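Local coordinates for beta-hexosaminidase LpqI (Mycobacterium tuberculosis H37Rv, PDB 6GFV), which cleaves terminal beta-1,4-linked N-acetylglucosamine from peptidoglycan fragments during cell-wall recycling, at residues A[55-58]-A[59-62]. Sequence-based numbering, arbitrary orientation.
Sequences DLTI and FDGA
Ile-58 and Phe-59, neighbours in sequence, meet through a CH-pi contact: CG2 of Ile-58 stands 4.3 Å from the centroid of the Phe-59 ring and only 11° off the ring normal, which puts the methyl over the middle of one face. Two rotations bring this about: the chi1 of Ile-58 (-168°) sends CG1 anti to the backbone N and leaves CG2 between N and the carbonyl carbon, while that of Phe-59 (-71°) sets the ring beside its own N, facing the methyl. Leu-56 runs alongside the ring in the same direction, its CD2 4.1 Å from CE2 of Phe-59. Around the bend, CB of Ala-62 packs 3.6 Å from the carbonyl O of Ile-58.

Three consecutive i to i+3 backbone bonds curl the chain: Ile-58 N to Asp-55 O, Phe-59 N to Leu-56 O (3.2 Å) and Asp-60 N to Thr-57 O (3.0 Å). Such spacing describes consecutive overlapping turns. They form part of a beta-alpha loop of the TIM-barrel domain of glycosyl hydrolase family 3, linking strand 47-50 to helix 62-69. Gly-61 changes the chain's course before that helix, with backbone angles at which a CB would clash with the preceding carbonyl O.

The start of the turn is held by Asp-55, whose OD1 accepts the backbone N of Thr-57 at 2.9 Å, an Asx turn. A water donates to both Leu-56 O and OD1 of the exposed Asp-60, so the Leu-56 carbonyl receives a water as well as an amide. Farther out, Ile-50 touches both Leu-56 and Phe-59, while Ala-36 of helix 33-43 meets Ile-58. Leu-56 also packs on Arg-88, which probably binds substrate, as in relatives.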
ATOM      1  N   ASP A  55     -17.653  -1.251  -8.486  1.00 14.04           N
ATOM      2  CA  ASP A  55     -18.423  -0.648  -9.574  1.00 16.47           C
ATOM      3  C   ASP A  55     -17.821   0.713  -9.913  1.00 13.86           C
ATOM      4  O   ASP A  55     -17.897   1.639  -9.126  1.00 13.68           O
ATOM      5  CB  ASP A  55     -19.903  -0.507  -9.175  1.00 14.68           C
ATOM      6  CG  ASP A  55     -20.793  -0.034 -10.320  1.00 14.99           C
ATOM      7  OD1 ASP A  55     -20.312   0.672 -11.229  1.00 14.81           O
ATOM      8  OD2 ASP A  55     -21.994  -0.376 -10.299  1.00 15.49           O
ATOM      9  N   LEU A  56     -17.239   0.819 -11.095  1.00 13.85           N
ATOM     10  CA  LEU A  56     -16.556   2.021 -11.519  1.00 13.59           C
ATOM     11  C   LEU A  56     -17.458   3.259 -11.753  1.00 13.76           C
ATOM     12  O   LEU A  56     -16.941   4.355 -11.975  1.00 14.85           O
ATOM     13  CB  LEU A  56     -15.764   1.720 -12.789  1.00 13.70           C
ATOM     14  CG  LEU A  56     -14.627   0.696 -12.695  1.00 13.55           C
ATOM     15  CD1 LEU A  56     -13.879   0.641 -14.004  1.00 17.19           C
ATOM     16  CD2 LEU A  56     -13.672   1.022 -11.550  1.00 13.01           C
ATOM     17  N   THR A  57     -18.778   3.112 -11.714  1.00 14.11           N
ATOM     18  CA  THR A  57     -19.646   4.292 -11.815  1.00 14.30           C
ATOM     19  C   THR A  57     -19.529   5.149 -10.570  1.00 14.11           C
ATOM     20  O   THR A  57     -20.058   6.244 -10.539  1.00 14.29           O
ATOM     21  CB  THR A  57     -21.153   3.964 -12.021  1.00 14.76           C
ATOM     22  OG1 THR A  57     -21.646   3.170 -10.941  1.00 14.85           O
ATOM     23  CG2 THR A  57     -21.395   3.254 -13.350  1.00 15.11           C
ATOM     24  N   ILE A  58     -18.827   4.654  -9.555  1.00 13.83           N
ATOM     25  CA  ILE A  58     -18.517   5.458  -8.374  1.00 13.72           C
ATOM     26  C   ILE A  58     -17.797   6.749  -8.770  1.00 13.64           C
ATOM     27  O   ILE A  58     -17.912   7.747  -8.068  1.00 13.79           O
ATOM     28  CB  ILE A  58     -17.652   4.656  -7.322  1.00 13.43           C
ATOM     29  CG1 ILE A  58     -17.587   5.384  -5.979  1.00 13.50           C
ATOM     30  CG2 ILE A  58     -16.251   4.375  -7.834  1.00 13.03           C
ATOM     31  CD1 ILE A  58     -16.908   4.585  -4.848  1.00 13.32           C
ATOM     32  N   PHE A  59     -17.091   6.746  -9.905  1.00 13.52           N
ATOM     33  CA  PHE A  59     -16.351   7.932 -10.333  1.00 13.54           C
ATOM     34  C   PHE A  59     -17.247   9.008 -10.967  1.00 13.99           C
ATOM     35  O   PHE A  59     -16.805  10.126 -11.201  1.00 14.17           O
ATOM     36  CB  PHE A  59     -15.224   7.547 -11.304  1.00 13.37           C
ATOM     37  CG  PHE A  59     -14.066   6.805 -10.644  1.00 12.95           C
ATOM     38  CD1 PHE A  59     -13.347   7.389  -9.611  1.00 12.77           C
ATOM     39  CD2 PHE A  59     -13.711   5.540 -11.060  1.00 12.82           C
ATOM     40  CE1 PHE A  59     -12.298   6.722  -8.999  1.00 12.40           C
ATOM     41  CE2 PHE A  59     -12.667   4.863 -10.456  1.00 12.47           C
ATOM     42  CZ  PHE A  59     -11.958   5.455  -9.421  1.00 12.22           C
ATOM     43  N   ASP A  60     -18.511   8.676 -11.217  1.00 14.75           N
ATOM     44  CA  ASP A  60     -19.384   9.565 -11.984  1.00 14.67           C
ATOM     45  C   ASP A  60     -20.098  10.662 -11.164  1.00 15.06           C
ATOM     46  O   ASP A  60     -21.108  11.225 -11.595  1.00 15.62           O
ATOM     47  CB  ASP A  60     -20.427   8.722 -12.736  1.00 18.01           C
ATOM     48  CG  ASP A  60     -19.798   7.745 -13.723  1.00 18.53           C
ATOM     49  OD1 ASP A  60     -18.698   8.028 -14.236  1.00 19.60           O
ATOM     50  OD2 ASP A  60     -20.417   6.700 -14.004  1.00 18.91           O
ATOM     51  N   GLY A  61     -19.565  10.997 -10.001  1.00 15.37           N
ATOM     52  CA  GLY A  61     -20.151  12.052  -9.203  1.00 15.36           C
ATOM     53  C   GLY A  61     -20.272  11.667  -7.754  1.00 15.34           C
ATOM     54  O   GLY A  61     -20.211  12.527  -6.883  1.00 15.69           O
ATOM     55  N   ALA A  62     -20.432  10.375  -7.493  1.00 15.04           N
ATOM     56  CA  ALA A  62     -20.544   9.882  -6.125  1.00 16.58           C
ATOM     57  C   ALA A  62     -19.296  10.175  -5.294  1.00 14.92           C
ATOM     58  O   ALA A  62     -19.392  10.562  -4.137  1.00 15.25           O
ATOM     59  CB  ALA A  62     -20.812   8.391  -6.115  1.00 14.87           C
TER
HETATM   60  O   HOH W   1     -16.939   5.636 -14.592  1.00 13.30           O